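Local atomic coordinates of chitin binding protein (Enterococcus faecalis, PDB entry 4ALS), a protein that cleaves alpha- and beta-chitin oxidatively as a copper-dependent lytic polysaccharide monooxygenase, working in synergy with a chitinase. Residues 5-10 with 159-164; 84-89 with 146-151. All coordinates share one frame; numbering follows the deposited sequence.

Contact 1. Residues 5-10 with 159-164; sequences ASPGSR and QAIDVN
The guanidinium group of R10 and the carboxylate of D162 meet edge to edge and lie almost in one plane, only 2° apart. The grip is side-on: R10 NE reaches D162 OD2 at 2.8 Å and R10 NH2 reaches D162 OD1 at 2.9 Å, each oxygen using its syn lone pair. W66 makes a cation-pi contact with the same guanidinium; NH1 of R10 also bonds L58 O and NH2 bonds Q61 OE1. D162 OD1 also bonds Y141 OH, so the buried pair is held against rotation at both ends. R10 reaches its partner with CG anti to the backbone N (chi1 -173°) and a single bend at chi3.

The amide of Q159 is met differently: S9 OG donates to Q159 OE1 over 2.7 Å, coming in from above the carbonyl plane. OE1 takes a second bond from V4 N, which ties strand 2-6 to the same amide.

These residues join strand 155-165, part of the mixed sheet, to the chain just leaving the three-stranded antiparallel sheet, the two sheets forming the beta-sandwich core of this family. Strand 2-6 ends in a classic beta bulge, A5 and S6 both facing T79, and the cis peptide before P7 follows it. S9 is the N-cap of the short helix 10-13, its OG bound to F12 N. Next to it, R10 N donates to A160 O at 2.9 Å.

I161 supplies the apolar part of the contact: I161 CG2 packs against P7 CB at 4.1 Å, and I161 CG1 lies 4.0 Å from S9 CB. Two waters each donate to G8 O; water 1 accepts from D162 N, and water 2 donates to D162 O 2.8 Å away.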
ATOM      1  N   ALA A   5      -2.306   7.870   2.906  1.00  5.02           N
ATOM      2  CA  ALA A   5      -3.599   8.537   3.101  1.00  5.36           C
ATOM      3  C   ALA A   5      -4.316   8.889   1.807  1.00  5.67           C
ATOM      4  O   ALA A   5      -5.531   9.080   1.811  1.00  5.82           O
ATOM      5  CB  ALA A   5      -3.421   9.800   3.943  1.00  5.34           C
ATOM      6  N   SER A   6      -3.570   9.026   0.708  1.00  5.82           N
ATOM      7  CA  SER A   6      -4.163   9.413  -0.578  1.00  6.21           C
ATOM      8  C   SER A   6      -3.325   8.840  -1.719  1.00  6.17           C
ATOM      9  O   SER A   6      -2.133   9.096  -1.791  1.00  6.01           O
ATOM     10  CB  SER A   6      -4.206  10.936  -0.690  1.00  6.72           C
ATOM     11  OG  SER A   6      -4.786  11.323  -1.926  1.00  7.43           O
ATOM     12  N   PRO A   7      -3.938   8.041  -2.616  1.00  6.11           N
ATOM     13  CA  PRO A   7      -5.285   7.476  -2.463  1.00  5.99           C
ATOM     14  C   PRO A   7      -5.273   6.601  -1.227  1.00  5.55           C
ATOM     15  O   PRO A   7      -4.261   5.940  -0.950  1.00  5.68           O
ATOM     16  CB  PRO A   7      -5.473   6.602  -3.704  1.00  6.21           C
ATOM     17  CG  PRO A   7      -4.287   6.808  -4.569  1.00  6.57           C
ATOM     18  CD  PRO A   7      -3.221   7.511  -3.786  1.00  6.40           C
ATOM     19  N   GLY A   8      -6.369   6.599  -0.487  1.00  5.24           N
ATOM     20  CA  GLY A   8      -6.388   5.911   0.799  1.00  4.83           C
ATOM     21  C   GLY A   8      -5.996   4.450   0.667  1.00  4.49           C
ATOM     22  O   GLY A   8      -6.480   3.752  -0.213  1.00  4.48           O
ATOM     23  N   SER A   9      -5.113   3.979   1.537  1.00  4.28           N
ATOM     24  CA  SER A   9      -4.769   2.566   1.513  1.00  4.08           C
ATOM     25  C   SER A   9      -5.904   1.696   2.066  1.00  3.98           C
ATOM     26  O   SER A   9      -6.839   2.195   2.711  1.00  3.95           O
ATOM     27  CB  SER A   9      -3.480   2.313   2.278  1.00  4.08           C
ATOM     28  OG  SER A   9      -3.734   2.357   3.683  1.00  3.98           O
ATOM     29  N   ARG A  10      -5.817   0.399   1.803  1.00  3.82           N
ATOM     30  CA  ARG A  10      -6.827  -0.541   2.279  1.00  3.81           C
ATOM     31  C   ARG A  10      -6.924  -0.474   3.810  1.00  3.88           C
ATOM     32  O   ARG A  10      -8.031  -0.443   4.373  1.00  3.76           O
ATOM     33  CB  ARG A  10      -6.496  -1.950   1.788  1.00  3.78           C
ATOM     34  CG  ARG A  10      -7.575  -2.977   2.099  1.00  3.80           C
ATOM     35  CD  ARG A  10      -7.128  -4.355   1.653  1.00  3.80           C
ATOM     36  NE  ARG A  10      -6.969  -4.463   0.189  1.00  3.75           N
ATOM     37  CZ  ARG A  10      -6.535  -5.567  -0.416  1.00  3.78           C
ATOM     38  NH1 ARG A  10      -6.202  -6.636   0.300  1.00  3.86           N
ATOM     39  NH2 ARG A  10      -6.442  -5.614  -1.748  1.00  3.75           N
ATOM     40  N   GLN A 159       1.876  -1.064   2.350  1.00  3.56           N
ATOM     41  CA  GLN A 159       0.551  -0.471   2.130  1.00  3.53           C
ATOM     42  C   GLN A 159      -0.062  -0.905   0.804  1.00  3.48           C
ATOM     43  O   GLN A 159       0.313  -0.400  -0.245  1.00  3.40           O
ATOM     44  CB  GLN A 159       0.656   1.060   2.199  1.00  3.67           C
ATOM     45  CG  GLN A 159       0.998   1.545   3.603  1.00  3.79           C
ATOM     46  CD  GLN A 159      -0.230   1.566   4.492  1.00  3.80           C
ATOM     47  OE1 GLN A 159      -1.129   2.390   4.288  1.00  3.93           O
ATOM     48  NE2 GLN A 159      -0.301   0.641   5.449  1.00  3.92           N
ATOM     49  N   ALA A 160      -0.996  -1.853   0.858  1.00  3.42           N
ATOM     50  CA  ALA A 160      -1.802  -2.191  -0.318  1.00  3.48           C
ATOM     51  C   ALA A 160      -2.893  -1.149  -0.494  1.00  3.52           C
ATOM     52  O   ALA A 160      -3.525  -0.747   0.475  1.00  3.51           O
ATOM     53  CB  ALA A 160      -2.410  -3.572  -0.182  1.00  3.53           C
ATOM     54  N   ILE A 161      -3.071  -0.716  -1.741  1.00  3.57           N
ATOM     55  CA  ILE A 161      -4.002   0.364  -2.120  1.00  3.73           C
ATOM     56  C   ILE A 161      -4.884  -0.124  -3.266  1.00  3.82           C
ATOM     57  O   ILE A 161      -4.387  -0.539  -4.312  1.00  3.88           O
ATOM     58  CB  ILE A 161      -3.227   1.623  -2.587  1.00  3.80           C
ATOM     59  CG1 ILE A 161      -2.232   2.096  -1.515  1.00  3.86           C
ATOM     60  CG2 ILE A 161      -4.191   2.745  -2.968  1.00  3.83           C
ATOM     61  CD1 ILE A 161      -1.092   2.938  -2.070  1.00  4.02           C
ATOM     62  N   ASP A 162      -6.197  -0.063  -3.061  1.00  3.84           N
ATOM     63  CA  ASP A 162      -7.169  -0.513  -4.055  1.00  3.93           C
ATOM     64  C   ASP A 162      -7.620   0.652  -4.913  1.00  4.03           C
ATOM     65  O   ASP A 162      -8.134   1.644  -4.390  1.00  4.04           O
ATOM     66  CB  ASP A 162      -8.363  -1.149  -3.344  1.00  3.86           C
ATOM     67  CG  ASP A 162      -7.963  -2.369  -2.558  1.00  3.91           C
ATOM     68  OD1 ASP A 162      -7.572  -3.367  -3.192  1.00  3.79           O
ATOM     69  OD2 ASP A 162      -7.988  -2.314  -1.310  1.00  3.99           O
ATOM     70  N   VAL A 163      -7.408   0.544  -6.221  1.00  4.13           N
ATOM     71  CA  VAL A 163      -7.792   1.618  -7.144  1.00  4.38           C
ATOM     72  C   VAL A 163      -8.658   1.097  -8.297  1.00  4.55           C
ATOM     73  O   VAL A 163      -8.594  -0.079  -8.658  1.00  4.47           O
ATOM     74  CB  VAL A 163      -6.568   2.418  -7.663  1.00  4.39           C
ATOM     75  CG1 VAL A 163      -5.833   3.081  -6.514  1.00  4.41           C
ATOM     76  CG2 VAL A 163      -5.616   1.521  -8.456  1.00  4.34           C
ATOM     77  N   ASN A 164      -9.500   1.984  -8.828  1.00  5.07           N
ATOM     78  CA  ASN A 164     -10.279   1.701 -10.029  1.00  5.66           C
ATOM     79  C   ASN A 164      -9.855   2.695 -11.092  1.00  6.16           C
ATOM     80  O   ASN A 164     -10.139   3.879 -10.995  1.00  6.01           O
ATOM     81  CB  ASN A 164     -11.776   1.815  -9.743  1.00  5.88           C
ATOM     82  CG  ASN A 164     -12.622   1.592 -10.974  1.00  6.17           C
ATOM     83  OD1 ASN A 164     -13.481   2.419 -11.312  0.50  6.31           O
ATOM     84  ND2 ASN A 164     -12.384   0.484 -11.654  1.00  6.35           N
TER
HETATM   85  O   HOH W   1      -7.316   1.206  -0.810  1.00  3.82           O
HETATM   86  O   HOH W   2      -7.499   3.872  -2.759  1.00  4.87           O

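Contact 2. Residues 84-89 with 146-151; sequences AQHRTA and AVWGIG. With CU (copper (II) ion), chain B.
T88 and W148 form the tight half of this contact. The indole N-H of W148 points straight at T88 OG1, with NE1 to OG1 2.8 Å, an N-H angle of 169° and the oxygen in the ring plane. T88 OG1 in turn donates a hydrogen bond to H86 O (2.9 Å), so T88 links the indole to the copper-binding residue's backbone. Having OG1 beside the backbone N (chi1 -64°) leaves T88 CG2 to pack against W148 CD1 at 3.6 Å. I150 CD1 sits over the centre of one indole face, and A84 O lies at the ring's edge, 3.6 Å from W148 CH2. Close by, T88 and I150 are a non-hydrogen-bonded antiparallel pair; G151 N donates to R87 O at 2.7 Å on one side of it and A89 N to G149 O at 2.8 Å on the other.

Toward the solvent the fit is looser. The H86 imidazole lies at 21° to the six-membered ring of W148 but is slid so far along that the rings barely overlap. H86 NE2 binds the copper ion at 1.9 Å, and the N-terminal amine of H1 is another ligand, as in the histidine brace of lytic polysaccharide monooxygenases. R87 is exposed, extending outward; in the conformer modelled here its NE bonds Q121 O.

Around the indole, W91 of strand 88-96 stacks on W148, F157 of strand 155-165 touches W148, H86 and I150, and L82 of strand 74-82 packs against the indole from the other sheet.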
ATOM      1  N   ALA A  84       5.205   8.051  13.175  1.00  6.24           N
ATOM      2  CA  ALA A  84       6.557   7.995  13.751  1.00  6.40           C
ATOM      3  C   ALA A  84       7.541   8.062  12.592  1.00  6.65           C
ATOM      4  O   ALA A  84       7.669   7.114  11.801  1.00  6.78           O
ATOM      5  CB  ALA A  84       6.768   6.730  14.588  1.00  6.49           C
ATOM      6  N   GLN A  85       8.202   9.211  12.461  1.00  7.13           N
ATOM      7  CA  GLN A  85       9.199   9.402  11.416  1.00  7.31           C
ATOM      8  C   GLN A  85      10.424   8.536  11.674  1.00  7.40           C
ATOM      9  O   GLN A  85      10.858   8.388  12.822  1.00  8.13           O
ATOM     10  CB  GLN A  85       9.625  10.868  11.349  1.00  7.69           C
ATOM     11  CG  GLN A  85       8.522  11.843  10.979  1.00  8.37           C
ATOM     12  CD  GLN A  85       8.814  13.222  11.526  1.00  9.01           C
ATOM     13  OE1 GLN A  85       8.460  13.539  12.667  1.00 10.01           O
ATOM     14  NE2 GLN A  85       9.453  14.050  10.717  1.00  9.16           N
ATOM     15  N   HIS A  86      10.960   7.934  10.615  1.00  6.95           N
ATOM     16  CA  HIS A  86      12.206   7.181  10.733  1.00  6.91           C
ATOM     17  C   HIS A  86      13.091   7.508   9.571  1.00  6.93           C
ATOM     18  O   HIS A  86      12.607   7.768   8.468  1.00  6.92           O
ATOM     19  CB  HIS A  86      11.956   5.665  10.709  1.00  6.77           C
ATOM     20  CG  HIS A  86      10.974   5.162  11.751  1.00  6.61           C
ATOM     21  ND1 HIS A  86      11.158   5.338  13.082  1.00  6.57           N
ATOM     22  CD2 HIS A  86       9.806   4.423  11.607  1.00  6.48           C
ATOM     23  CE1 HIS A  86      10.139   4.754  13.753  1.00  6.50           C
ATOM     24  NE2 HIS A  86       9.317   4.187  12.850  1.00  6.22           N
ATOM     25  N   ARG A  87      14.399   7.479   9.820  1.00  7.13           N
ATOM     26  CA  ARG A  87      15.406   7.549   8.769  0.50  7.03           C
ATOM     27  C   ARG A  87      15.018   6.556   7.670  1.00  6.88           C
ATOM     28  O   ARG A  87      14.640   5.410   7.962  1.00  6.70           O
ATOM     29  CB  ARG A  87      16.765   7.194   9.369  0.50  7.23           C
ATOM     30  CG  ARG A  87      17.963   7.667   8.572  0.50  7.33           C
ATOM     31  CD  ARG A  87      19.206   7.624   9.448  0.50  7.38           C
ATOM     32  NE  ARG A  87      20.429   7.764   8.672  0.50  7.44           N
ATOM     33  CZ  ARG A  87      21.650   7.663   9.189  0.50  7.44           C
ATOM     34  NH1 ARG A  87      21.806   7.431  10.489  0.25  7.47           N
ATOM     35  NH2 ARG A  87      22.719   7.803   8.409  0.50  7.63           N
ATOM     36  N   THR A  88      15.108   6.986   6.412  1.00  6.63           N
ATOM     37  CA  THR A  88      14.514   6.217   5.305  1.00  6.33           C
ATOM     38  C   THR A  88      15.511   5.828   4.221  1.00  6.26           C
ATOM     39  O   THR A  88      16.301   6.672   3.771  1.00  6.31           O
ATOM     40  CB  THR A  88      13.387   7.060   4.672  1.00  6.27           C
ATOM     41  OG1 THR A  88      12.350   7.252   5.636  1.00  6.38           O
ATOM     42  CG2 THR A  88      12.792   6.396   3.429  1.00  6.14           C
ATOM     43  N   ALA A  89      15.450   4.560   3.804  1.00  6.08           N
ATOM     44  CA  ALA A  89      16.277   4.043   2.704  1.00  6.12           C
ATOM     45  C   ALA A  89      15.630   4.236   1.339  1.00  6.14           C
ATOM     46  O   ALA A  89      16.300   4.617   0.387  1.00  6.15           O
ATOM     47  CB  ALA A  89      16.619   2.577   2.919  1.00  6.20           C
ATOM     48  N   ALA A 146       2.646  -0.185  -1.961  1.00  3.87           N
ATOM     49  CA  ALA A 146       3.584   0.882  -1.597  1.00  3.93           C
ATOM     50  C   ALA A 146       4.418   0.429  -0.412  1.00  3.98           C
ATOM     51  O   ALA A 146       3.860  -0.006   0.601  1.00  4.08           O
ATOM     52  CB  ALA A 146       2.835   2.162  -1.254  1.00  4.04           C
ATOM     53  N   VAL A 147       5.739   0.512  -0.548  1.00  3.98           N
ATOM     54  CA  VAL A 147       6.655  -0.046   0.448  1.00  4.07           C
ATOM     55  C   VAL A 147       7.668   0.999   0.906  1.00  4.13           C
ATOM     56  O   VAL A 147       8.497   1.463   0.124  1.00  4.14           O
ATOM     57  CB  VAL A 147       7.398  -1.298  -0.082  1.00  4.09           C
ATOM     58  CG1 VAL A 147       8.275  -1.906   1.017  1.00  4.23           C
ATOM     59  CG2 VAL A 147       6.421  -2.353  -0.610  1.00  4.16           C
ATOM     60  N   TRP A 148       7.586   1.355   2.183  1.00  4.12           N
ATOM     61  CA  TRP A 148       8.483   2.336   2.796  1.00  4.14           C
ATOM     62  C   TRP A 148       9.589   1.586   3.493  1.00  4.13           C
ATOM     63  O   TRP A 148       9.361   0.937   4.517  1.00  4.05           O
ATOM     64  CB  TRP A 148       7.673   3.205   3.764  1.00  4.20           C
ATOM     65  CG  TRP A 148       8.475   4.149   4.619  1.00  4.27           C
ATOM     66  CD1 TRP A 148       9.681   4.772   4.310  1.00  4.35           C
ATOM     67  CD2 TRP A 148       8.129   4.619   5.958  1.00  4.28           C
ATOM     68  NE1 TRP A 148      10.098   5.572   5.348  1.00  4.29           N
ATOM     69  CE2 TRP A 148       9.192   5.537   6.361  1.00  4.31           C
ATOM     70  CE3 TRP A 148       7.054   4.408   6.821  1.00  4.27           C
ATOM     71  CZ2 TRP A 148       9.187   6.166   7.600  1.00  4.28           C
ATOM     72  CZ3 TRP A 148       7.063   5.045   8.061  1.00  4.29           C
ATOM     73  CH2 TRP A 148       8.099   5.904   8.437  1.00  4.24           C
ATOM     74  N   GLY A 149      10.796   1.652   2.932  1.00  4.22           N
ATOM     75  CA  GLY A 149      11.941   0.935   3.497  1.00  4.43           C
ATOM     76  C   GLY A 149      12.724   1.784   4.468  1.00  4.54           C
ATOM     77  O   GLY A 149      13.235   2.855   4.113  1.00  4.62           O
ATOM     78  N   ILE A 150      12.829   1.286   5.701  1.00  4.70           N
ATOM     79  CA  ILE A 150      13.466   2.033   6.799  1.00  5.06           C
ATOM     80  C   ILE A 150      14.993   2.002   6.664  1.00  5.21           C
ATOM     81  O   ILE A 150      15.575   0.988   6.291  1.00  5.33           O
ATOM     82  CB  ILE A 150      12.964   1.515   8.163  1.00  5.05           C
ATOM     83  CG1 ILE A 150      11.425   1.581   8.245  1.00  5.12           C
ATOM     84  CG2 ILE A 150      13.587   2.298   9.318  1.00  5.07           C
ATOM     85  CD1 ILE A 150      10.805   2.903   7.819  1.00  5.09           C
ATOM     86  N   GLY A 151      15.637   3.132   6.946  1.00  5.58           N
ATOM     87  CA  GLY A 151      17.079   3.249   6.732  1.00  6.15           C
ATOM     88  C   GLY A 151      17.961   2.648   7.814  1.00  6.41           C
ATOM     89  O   GLY A 151      19.060   2.187   7.521  1.00  6.61           O
TER
HETATM   90 CU    CU B 195       7.602   3.356  13.194  1.00  5.43          CU

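From the N terminus, H1 enters the copper site and strand 2-6 ends inside residues 5-10, whose partner, 159-164, comes almost at the C terminus. Contact 1 therefore closes a loop of nearly the whole chain. Contact 2 is nested inside it: residues 84-89 lead into strand 88-96, and 146-151 end strand 142-150. Strand 155-165 then follows and pairs antiparallel with 142-150, joining the two contacts directly: Q159 N lies 2.8 Å from A146 O, a probable hydrogen bond. Contact 1 ties the mixed sheet to the three-stranded one in the interior, whereas contact 2 ties the mixed sheet to the copper site.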